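Local coordinates for protein response regulator ChrA (Corynebacterium diphtheriae, PDB 4YN8) that acts as the response regulator of a haem-sensing two-component system and probably binds DNA through its LuxR-type helix-turn-helix region to control transcription, at residues A[6-11]-A[23-28]; A[32-37]-A[46-51]; A[28-33]-A[113-118]. The protein carries 1 engineered substitution. One frame throughout, in Å; residues are numbered along the deposited sequence.

Contact 1 (A[6-11]-A[23-28]). With MG (magnesium ion), chain I.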
loop_
_atom_site.group_PDB
_atom_site.type_symbol
_atom_site.label_atom_id
_atom_site.label_comp_id
_atom_site.label_asym_id
_atom_site.label_seq_id
_atom_site.Cartn_x
_atom_site.Cartn_y
_atom_site.Cartn_z
ATOM N N ILE A 6 -20.146 -13.893 16.953
ATOM C CA ILE A 6 -19.142 -12.839 16.975
ATOM C C ILE A 6 -19.798 -11.624 16.323
ATOM O O ILE A 6 -20.344 -11.740 15.217
ATOM C CB ILE A 6 -17.917 -13.280 16.140
ATOM C CG1 ILE A 6 -17.292 -14.514 16.788
ATOM C CG2 ILE A 6 -16.943 -12.135 15.962
ATOM C CD1 ILE A 6 -16.110 -15.034 15.991
ATOM N N ARG A 7 -19.749 -10.473 16.989
ATOM C CA ARG A 7 -20.494 -9.280 16.562
ATOM C C ARG A 7 -19.539 -8.419 15.743
ATOM O O ARG A 7 -18.540 -7.913 16.257
ATOM C CB ARG A 7 -20.970 -8.482 17.782
ATOM C CG ARG A 7 -21.928 -9.290 18.642
ATOM C CD ARG A 7 -22.130 -8.718 20.052
ATOM N NE ARG A 7 -20.926 -8.844 20.798
ATOM C CZ ARG A 7 -20.732 -8.256 21.977
ATOM N NH1 ARG A 7 -21.726 -7.559 22.559
ATOM N NH2 ARG A 7 -19.591 -8.396 22.578
ATOM N N VAL A 8 -19.861 -8.280 14.472
ATOM C CA VAL A 8 -18.992 -7.603 13.528
ATOM C C VAL A 8 -19.481 -6.228 13.151
ATOM O O VAL A 8 -20.682 -6.060 12.900
ATOM C CB VAL A 8 -18.836 -8.459 12.284
ATOM C CG1 VAL A 8 -18.220 -7.660 11.110
ATOM C CG2 VAL A 8 -17.989 -9.668 12.643
ATOM N N MET A 9 -18.561 -5.288 13.082
ATOM C CA MET A 9 -18.792 -4.031 12.378
ATOM C C MET A 9 -18.073 -4.072 11.047
ATOM O O MET A 9 -16.890 -4.330 11.005
ATOM C CB MET A 9 -18.316 -2.813 13.139
ATOM C CG MET A 9 -18.547 -1.498 12.369
ATOM S SD MET A 9 -18.402 -0.107 13.529
ATOM C CE MET A 9 -19.511 1.063 12.782
ATOM N N LEU A 10 -18.821 -3.838 9.986
ATOM C CA LEU A 10 -18.322 -3.976 8.616
ATOM C C LEU A 10 -18.272 -2.607 7.998
ATOM O O LEU A 10 -19.295 -1.923 7.943
ATOM C CB LEU A 10 -19.292 -4.842 7.824
ATOM C CG LEU A 10 -19.019 -4.967 6.323
ATOM C CD1 LEU A 10 -17.689 -5.657 6.147
ATOM C CD2 LEU A 10 -20.136 -5.777 5.718
ATOM N N ILE A 11 -17.111 -2.226 7.488
ATOM C CA ILE A 11 -16.843 -0.862 7.025
ATOM C C ILE A 11 -16.326 -0.926 5.593
ATOM O O ILE A 11 -15.365 -1.661 5.307
ATOM C CB ILE A 11 -15.812 -0.206 7.920
ATOM C CG1 ILE A 11 -16.286 -0.293 9.372
ATOM C CG2 ILE A 11 -15.598 1.261 7.520
ATOM C CD1 ILE A 11 -15.451 0.507 10.345
ATOM N N SER A 23 -23.732 -10.201 3.367
ATOM C CA SER A 23 -24.517 -11.413 3.140
ATOM C C SER A 23 -23.687 -12.646 3.473
ATOM O O SER A 23 -24.162 -13.554 4.162
ATOM C CB SER A 23 -25.015 -11.443 1.694
ATOM O OG SER A 23 -26.057 -10.507 1.567
ATOM N N ILE A 24 -22.423 -12.645 3.056
ATOM C CA ILE A 24 -21.537 -13.751 3.370
ATOM C C ILE A 24 -21.299 -13.893 4.866
ATOM O O ILE A 24 -21.389 -14.994 5.441
ATOM C CB ILE A 24 -20.191 -13.623 2.668
ATOM C CG1 ILE A 24 -20.350 -13.726 1.153
ATOM C CG2 ILE A 24 -19.269 -14.715 3.169
ATOM C CD1 ILE A 24 -19.166 -13.189 0.388
ATOM N N LEU A 25 -20.933 -12.806 5.526
ATOM C CA LEU A 25 -20.690 -12.876 6.951
ATOM C C LEU A 25 -21.904 -13.374 7.749
ATOM O O LEU A 25 -21.766 -14.258 8.629
ATOM C CB LEU A 25 -20.222 -11.504 7.482
ATOM C CG LEU A 25 -18.830 -11.059 6.998
ATOM C CD1 LEU A 25 -18.633 -9.573 7.160
ATOM C CD2 LEU A 25 -17.728 -11.814 7.717
ATOM N N ASP A 26 -23.075 -12.803 7.432
ATOM C CA ASP A 26 -24.319 -13.131 8.166
ATOM C C ASP A 26 -24.739 -14.568 7.883
ATOM O O ASP A 26 -25.396 -15.200 8.738
ATOM C CB ASP A 26 -25.435 -12.152 7.797
ATOM C CG ASP A 26 -25.473 -10.922 8.685
ATOM O OD1 ASP A 26 -25.086 -10.951 9.900
ATOM O OD2 ASP A 26 -25.978 -9.906 8.171
ATOM N N SER A 27 -24.290 -15.123 6.755
ATOM C CA SER A 27 -24.658 -16.496 6.419
ATOM C C SER A 27 -24.073 -17.540 7.373
ATOM O O SER A 27 -24.583 -18.674 7.391
ATOM C CB SER A 27 -24.309 -16.853 4.977
ATOM O OG SER A 27 -22.939 -17.105 4.838
ATOM N N PHE A 28 -22.997 -17.224 8.106
ATOM C CA PHE A 28 -22.464 -18.102 9.125
ATOM C C PHE A 28 -23.204 -18.026 10.441
ATOM O O PHE A 28 -23.454 -16.958 10.957
ATOM C CB PHE A 28 -20.968 -17.886 9.334
ATOM C CG PHE A 28 -20.166 -18.230 8.112
ATOM C CD1 PHE A 28 -19.805 -19.548 7.847
ATOM C CD2 PHE A 28 -19.815 -17.242 7.200
ATOM C CE1 PHE A 28 -19.115 -19.874 6.679
ATOM C CE2 PHE A 28 -19.111 -17.562 6.041
ATOM C CZ PHE A 28 -18.763 -18.880 5.795
HETATM MG MG MG I . -25.140 -15.210 11.268
HETATM O O HOH W 1 -26.919 -16.606 11.195
HETATM O O HOH W 2 -25.186 -15.454 13.724
#

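Contact 2 (A[32-37]-A[46-51])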
loop_
_atom_site.group_PDB
_atom_site.type_symbol
_atom_site.label_atom_id
_atom_site.label_comp_id
_atom_site.label_asym_id
_atom_site.label_seq_id
_atom_site.Cartn_x
_atom_site.Cartn_y
_atom_site.Cartn_z
ATOM N N THR A 32 -22.445 -12.382 13.218
ATOM C CA THR A 32 -23.528 -11.452 13.001
ATOM C C THR A 32 -22.968 -10.051 12.728
ATOM O O THR A 32 -22.208 -9.535 13.543
ATOM C CB THR A 32 -24.463 -11.334 14.222
ATOM O OG1 THR A 32 -25.111 -12.580 14.467
ATOM C CG2 THR A 32 -25.558 -10.349 13.929
ATOM N N VAL A 33 -23.383 -9.433 11.638
ATOM C CA VAL A 33 -23.005 -8.043 11.373
ATOM C C VAL A 33 -23.969 -7.153 12.135
ATOM O O VAL A 33 -25.171 -7.085 11.784
ATOM C CB VAL A 33 -23.020 -7.748 9.889
ATOM C CG1 VAL A 33 -22.698 -6.275 9.585
ATOM C CG2 VAL A 33 -22.003 -8.684 9.238
ATOM N N VAL A 34 -23.492 -6.574 13.207
ATOM C CA VAL A 34 -24.324 -5.700 14.067
ATOM C C VAL A 34 -24.259 -4.215 13.720
ATOM O O VAL A 34 -25.040 -3.438 14.247
ATOM C CB VAL A 34 -23.977 -5.889 15.542
ATOM C CG1 VAL A 34 -24.140 -7.348 15.942
ATOM C CG2 VAL A 34 -22.593 -5.386 15.830
ATOM N N ALA A 35 -23.339 -3.814 12.849
ATOM C CA ALA A 35 -23.113 -2.389 12.521
ATOM C C ALA A 35 -22.415 -2.308 11.170
ATOM O O ALA A 35 -21.622 -3.199 10.834
ATOM C CB ALA A 35 -22.265 -1.711 13.578
ATOM N N GLU A 36 -22.714 -1.253 10.420
ATOM C CA GLU A 36 -22.001 -0.964 9.165
ATOM C C GLU A 36 -21.634 0.492 9.106
ATOM O O GLU A 36 -22.372 1.355 9.639
ATOM C CB GLU A 36 -22.922 -1.277 8.001
ATOM C CG GLU A 36 -23.136 -2.755 7.780
ATOM C CD GLU A 36 -24.105 -3.010 6.630
ATOM O OE1 GLU A 36 -23.744 -2.778 5.431
ATOM O OE2 GLU A 36 -25.225 -3.459 6.924
ATOM N N ALA A 37 -20.553 0.828 8.426
ATOM C CA ALA A 37 -20.217 2.204 8.218
ATOM C C ALA A 37 -19.592 2.359 6.848
ATOM O O ALA A 37 -19.159 1.352 6.274
ATOM C CB ALA A 37 -19.251 2.706 9.282
ATOM N N LYS A 46 -18.612 0.039 20.978
ATOM C CA LYS A 46 -19.214 -0.684 22.103
ATOM C C LYS A 46 -20.066 -1.807 21.573
ATOM O O LYS A 46 -20.927 -1.616 20.698
ATOM C CB LYS A 46 -20.080 0.263 22.940
ATOM C CG LYS A 46 -20.843 -0.420 24.050
ATOM C CD LYS A 46 -21.499 0.655 24.905
ATOM C CE LYS A 46 -22.099 0.080 26.165
ATOM N NZ LYS A 46 -22.265 1.172 27.158
ATOM N N GLY A 47 -19.835 -2.999 22.078
ATOM C CA GLY A 47 -20.557 -4.161 21.589
ATOM C C GLY A 47 -20.011 -4.789 20.296
ATOM O O GLY A 47 -20.647 -5.662 19.725
ATOM N N ILE A 48 -18.873 -4.294 19.827
ATOM C CA ILE A 48 -18.246 -4.797 18.586
ATOM C C ILE A 48 -17.090 -5.685 18.916
ATOM O O ILE A 48 -16.143 -5.244 19.575
ATOM C CB ILE A 48 -17.729 -3.655 17.734
ATOM C CG1 ILE A 48 -18.838 -2.635 17.422
ATOM C CG2 ILE A 48 -17.020 -4.166 16.453
ATOM C CD1 ILE A 48 -20.069 -3.154 16.752
ATOM N N ASP A 49 -17.167 -6.935 18.474
ATOM C CA ASP A 49 -16.097 -7.924 18.750
ATOM C C ASP A 49 -14.940 -7.847 17.727
ATOM O O ASP A 49 -13.779 -8.005 18.094
ATOM C CB ASP A 49 -16.687 -9.310 18.701
ATOM C CG ASP A 49 -17.627 -9.618 19.864
ATOM O OD1 ASP A 49 -17.314 -9.177 20.995
ATOM O OD2 ASP A 49 -18.660 -10.291 19.637
ATOM N N VAL A 50 -15.290 -7.584 16.470
ATOM C CA VAL A 50 -14.324 -7.535 15.366
ATOM C C VAL A 50 -14.755 -6.410 14.416
ATOM O O VAL A 50 -15.933 -6.326 14.079
ATOM C CB VAL A 50 -14.318 -8.884 14.604
ATOM C CG1 VAL A 50 -13.417 -8.770 13.409
ATOM C CG2 VAL A 50 -13.828 -10.064 15.506
ATOM N N VAL A 51 -13.812 -5.599 13.993
ATOM C CA VAL A 51 -14.035 -4.675 12.918
ATOM C C VAL A 51 -13.468 -5.246 11.622
ATOM O O VAL A 51 -12.265 -5.628 11.583
ATOM C CB VAL A 51 -13.391 -3.296 13.197
ATOM C CG1 VAL A 51 -13.466 -2.402 11.985
ATOM C CG2 VAL A 51 -14.027 -2.614 14.394
#

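Contact 3 (A[28-33]-A[113-118]). With MG (magnesium ion), chain I.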
loop_
_atom_site.group_PDB
_atom_site.type_symbol
_atom_site.label_atom_id
_atom_site.label_comp_id
_atom_site.label_asym_id
_atom_site.label_seq_id
_atom_site.Cartn_x
_atom_site.Cartn_y
_atom_site.Cartn_z
ATOM N N PHE A 28 -22.997 -17.224 8.106
ATOM C CA PHE A 28 -22.464 -18.102 9.125
ATOM C C PHE A 28 -23.204 -18.026 10.441
ATOM O O PHE A 28 -23.454 -16.958 10.957
ATOM C CB PHE A 28 -20.968 -17.886 9.334
ATOM C CG PHE A 28 -20.166 -18.230 8.112
ATOM C CD1 PHE A 28 -19.805 -19.548 7.847
ATOM C CD2 PHE A 28 -19.815 -17.242 7.200
ATOM C CE1 PHE A 28 -19.115 -19.874 6.679
ATOM C CE2 PHE A 28 -19.111 -17.562 6.041
ATOM C CZ PHE A 28 -18.763 -18.880 5.795
ATOM N N ASP A 29 -23.515 -19.180 11.016
ATOM C CA ASP A 29 -24.279 -19.249 12.273
ATOM C C ASP A 29 -23.607 -18.580 13.463
ATOM O O ASP A 29 -24.257 -18.286 14.479
ATOM C CB ASP A 29 -24.559 -20.716 12.643
ATOM C CG ASP A 29 -25.475 -21.406 11.647
ATOM O OD1 ASP A 29 -26.339 -20.727 11.056
ATOM O OD2 ASP A 29 -25.337 -22.639 11.456
ATOM N N ASP A 30 -22.292 -18.341 13.375
ATOM C CA ASP A 30 -21.504 -17.813 14.467
ATOM C C ASP A 30 -20.977 -16.395 14.266
ATOM O O ASP A 30 -20.138 -15.955 15.045
ATOM C CB ASP A 30 -20.344 -18.740 14.842
ATOM C CG ASP A 30 -19.415 -19.048 13.692
ATOM O OD1 ASP A 30 -19.799 -18.807 12.509
ATOM O OD2 ASP A 30 -18.301 -19.569 13.970
ATOM N N ILE A 31 -21.482 -15.748 13.229
ATOM C CA ILE A 31 -21.166 -14.376 12.909
ATOM C C ILE A 31 -22.411 -13.568 12.647
ATOM O O ILE A 31 -23.281 -13.943 11.830
ATOM C CB ILE A 31 -20.206 -14.293 11.692
ATOM C CG1 ILE A 31 -18.915 -15.062 11.973
ATOM C CG2 ILE A 31 -19.939 -12.800 11.334
ATOM C CD1 ILE A 31 -17.984 -15.209 10.780
ATOM N N THR A 32 -22.445 -12.382 13.218
ATOM C CA THR A 32 -23.528 -11.452 13.001
ATOM C C THR A 32 -22.968 -10.051 12.728
ATOM O O THR A 32 -22.208 -9.535 13.543
ATOM C CB THR A 32 -24.463 -11.334 14.222
ATOM O OG1 THR A 32 -25.111 -12.580 14.467
ATOM C CG2 THR A 32 -25.558 -10.349 13.929
ATOM N N VAL A 33 -23.383 -9.433 11.638
ATOM C CA VAL A 33 -23.005 -8.043 11.373
ATOM C C VAL A 33 -23.969 -7.153 12.135
ATOM O O VAL A 33 -25.171 -7.085 11.784
ATOM C CB VAL A 33 -23.020 -7.748 9.889
ATOM C CG1 VAL A 33 -22.698 -6.275 9.585
ATOM C CG2 VAL A 33 -22.003 -8.684 9.238
ATOM N N ALA A 113 -11.026 -16.284 9.199
ATOM C CA ALA A 113 -10.333 -14.997 9.497
ATOM C C ALA A 113 -11.055 -14.168 10.562
ATOM O O ALA A 113 -10.427 -13.609 11.467
ATOM C CB ALA A 113 -10.120 -14.177 8.246
ATOM N N VAL A 114 -12.377 -14.142 10.499
ATOM C CA VAL A 114 -13.136 -13.476 11.563
ATOM C C VAL A 114 -12.958 -14.146 12.910
ATOM O O VAL A 114 -12.702 -13.491 13.954
ATOM C CB VAL A 114 -14.612 -13.330 11.194
ATOM C CG1 VAL A 114 -15.405 -12.790 12.364
ATOM C CG2 VAL A 114 -14.759 -12.409 9.967
ATOM N N VAL A 115 -13.039 -15.451 12.943
ATOM C CA VAL A 115 -12.831 -16.132 14.198
ATOM C C VAL A 115 -11.441 -15.938 14.751
ATOM O O VAL A 115 -11.254 -15.685 15.942
ATOM C CB VAL A 115 -13.144 -17.662 14.048
ATOM C CG1 VAL A 115 -12.700 -18.402 15.299
ATOM C CG2 VAL A 115 -14.629 -17.896 13.757
ATOM N N ALA A 116 -10.424 -16.058 13.903
ATOM C CA ALA A 116 -9.021 -15.865 14.316
ATOM C C ALA A 116 -8.787 -14.491 14.882
ATOM O O ALA A 116 -8.170 -14.327 15.908
ATOM C CB ALA A 116 -8.107 -16.052 13.136
ATOM N N THR A 117 -9.381 -13.497 14.223
ATOM C CA THR A 117 -9.242 -12.095 14.650
ATOM C C THR A 117 -9.857 -11.905 16.018
ATOM O O THR A 117 -9.260 -11.244 16.871
ATOM C CB THR A 117 -9.870 -11.166 13.610
ATOM O OG1 THR A 117 -9.179 -11.352 12.353
ATOM C CG2 THR A 117 -9.722 -9.671 13.998
ATOM N N PHE A 118 -11.035 -12.460 16.205
ATOM C CA PHE A 118 -11.724 -12.430 17.509
ATOM C C PHE A 118 -10.899 -13.070 18.615
ATOM O O PHE A 118 -10.876 -12.577 19.737
ATOM C CB PHE A 118 -13.037 -13.129 17.395
ATOM C CG PHE A 118 -13.853 -13.140 18.672
ATOM C CD1 PHE A 118 -14.129 -11.958 19.343
ATOM C CD2 PHE A 118 -14.353 -14.337 19.158
ATOM C CE1 PHE A 118 -14.919 -11.944 20.498
ATOM C CE2 PHE A 118 -15.155 -14.336 20.299
ATOM C CZ PHE A 118 -15.445 -13.140 20.961
HETATM MG MG MG I . -25.140 -15.210 11.268
HETATM O O HOH W 2 -25.186 -15.454 13.724
HETATM O O HOH W 1 -26.919 -16.606 11.195
#

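Contact 1 (A[6-11]-A[23-28])
Leu25 of helix 15-26 reaches down onto strand 6-11 with one methyl, CD1, which serves both strand partners. Leu25 CD1 lies 4.2 Å from Leu10 CD1 and 4.4 Å from Val8 CG1, so it meets two strand residues that point to the same side of the sheet. The Leu10 side chain runs with CG opposite its backbone N (chi1 173°), sending CD1 toward the helix. Leu110 and Val114 of helix 107-119 also touch Leu25.

Polar bonding close by lies within the 23-28 segment or leads away from the contact. Ser27 OG donates to Ile24 O at 2.7 Å, approaching 23° out of the carbonyl plane; Asp26 OD2 pairs with Arg22 and OD1 with Val33 N. A magnesium ion is bound by Asp26 O at 2.5 Å and Phe28 O at 2.5 Å; two waters and Ile31 O are its other ligands.

No hydrogen bond spans the two segments, so their contact is purely apolar: Leu25 against Val8 and Leu10. This is the apolar seam of a beta-alpha-beta unit in a CheY-like receiver domain, while the metal takes up backbone carbonyls at the turn beyond it.

Contact 2 (A[32-37]-A[46-51])
Val34 and Ile48 meet methyl to methyl, CG2 of the valine lying 3.5 Å from CD1 of the isoleucine, closer than carbon atoms usually pack. The two side chains slide past one another in opposite directions, and the contact is between the terminal methyl CD1 and the branch methyl CG2. Ala35 adds its CB at 4.1 Å from the same Ile48 CD1, and a looser approach brings Val34 CG2 to 4.4 Å from Gly47 O.

Torsions explain how one methyl collects both partners. Ile48 sets off along the chain rather than straight across; CG1 lies opposite the carbonyl carbon (chi1 -55°) and the next turn (chi2 -57°) folds CD1 back toward strand 31-37. On the other side the backbone of Val34 leaves the extended conformation (psi -10°), which lets two successive residues, Val34 and Ala35, both direct their CB atoms at the 46-51 segment. Gly47 has a positive phi, a conformation that glycine adopts readily, just ahead of Ile48.

No hydrogen bond spans the contact: Ile48 lies in the loop that leads into strand 50-53, and strand 6-11 stands between that strand and 31-37. Nearby, Asp49 makes a salt bridge with Arg7, Glu36 with Arg18, and Val33 N is held by Asp26 OD1.

The Met9 side chain of strand 6-11 packs on both Ala35 and Ile48 while Arg7 touches Val34. The contact thus spans strand 6-11, the second strand, from the outermost strand 31-37 on one face of the parallel sheet, whereas Val33 points to the other face, where it meets Leu25 of helix 15-26.

Contact 3 (A[28-33]-A[113-118])
Asp30 brings its carboxylate against Val115, OD2 lying 4.0 Å from CG2 with the methyl well out of the carboxylate plane, and the two side chains crossing at about a right angle. The same OD2 accepts a hydrogen bond from His111 NE2, which helps to set the rotation of the carboxylate. The His111 ring also meets the Phe28 ring, their planes at about 45°.

Beside this polar end lies the apolar part. Ile31 and Val114 reach toward each other tip to tip: Ile31 CD1 is 3.9 Å from Val114 CG1 and equally far from its CB. With Ile31 CG1 opposite the carbonyl carbon (chi1 -58°), the extended chain carries CD1 out to the helix.

A type I turn from Phe28 to Ile31, closed by Ile31 N donating to Phe28 O at 3.2 Å, delivers these residues. Together with Phe28 O, Ile31 O binds the magnesium ion, the latter at 2.3 Å, so the metal links both ends of the turn; one of its waters lies 3.0 Å from Thr32 OG1.

In the fold, this joins the beginning of strand 31-37 to helix 107-119, packed on the sheet. Leu25 of helix 15-26 touches both Ile31 and Val114, while Ile6 and Val8 of strand 6-11 lie beneath.

Overall arrangement
All three contacts belong to one edge of the receiver domain's parallel sheet. Contact 1 is buried throughout; contacts 2 and 3 are only partly so. Strand 31-37 serves both 2 and 3, on opposite faces: contact 3 shares with contact 1 the side covered by helices 15-26 and 107-119. Val50, which points the other way from Ile48's contact, packs on Thr117 and Phe118, and Asp49 on Phe118. Contacts 1 and 3 meet at Phe28 and at one magnesium ion, and strand 6-11 bonds to strand 31-37 through Val8 N and Thr32 O. Contacts 1 and 2 are apolar, whereas contact 3 adds a carboxylate that also bonds to His111.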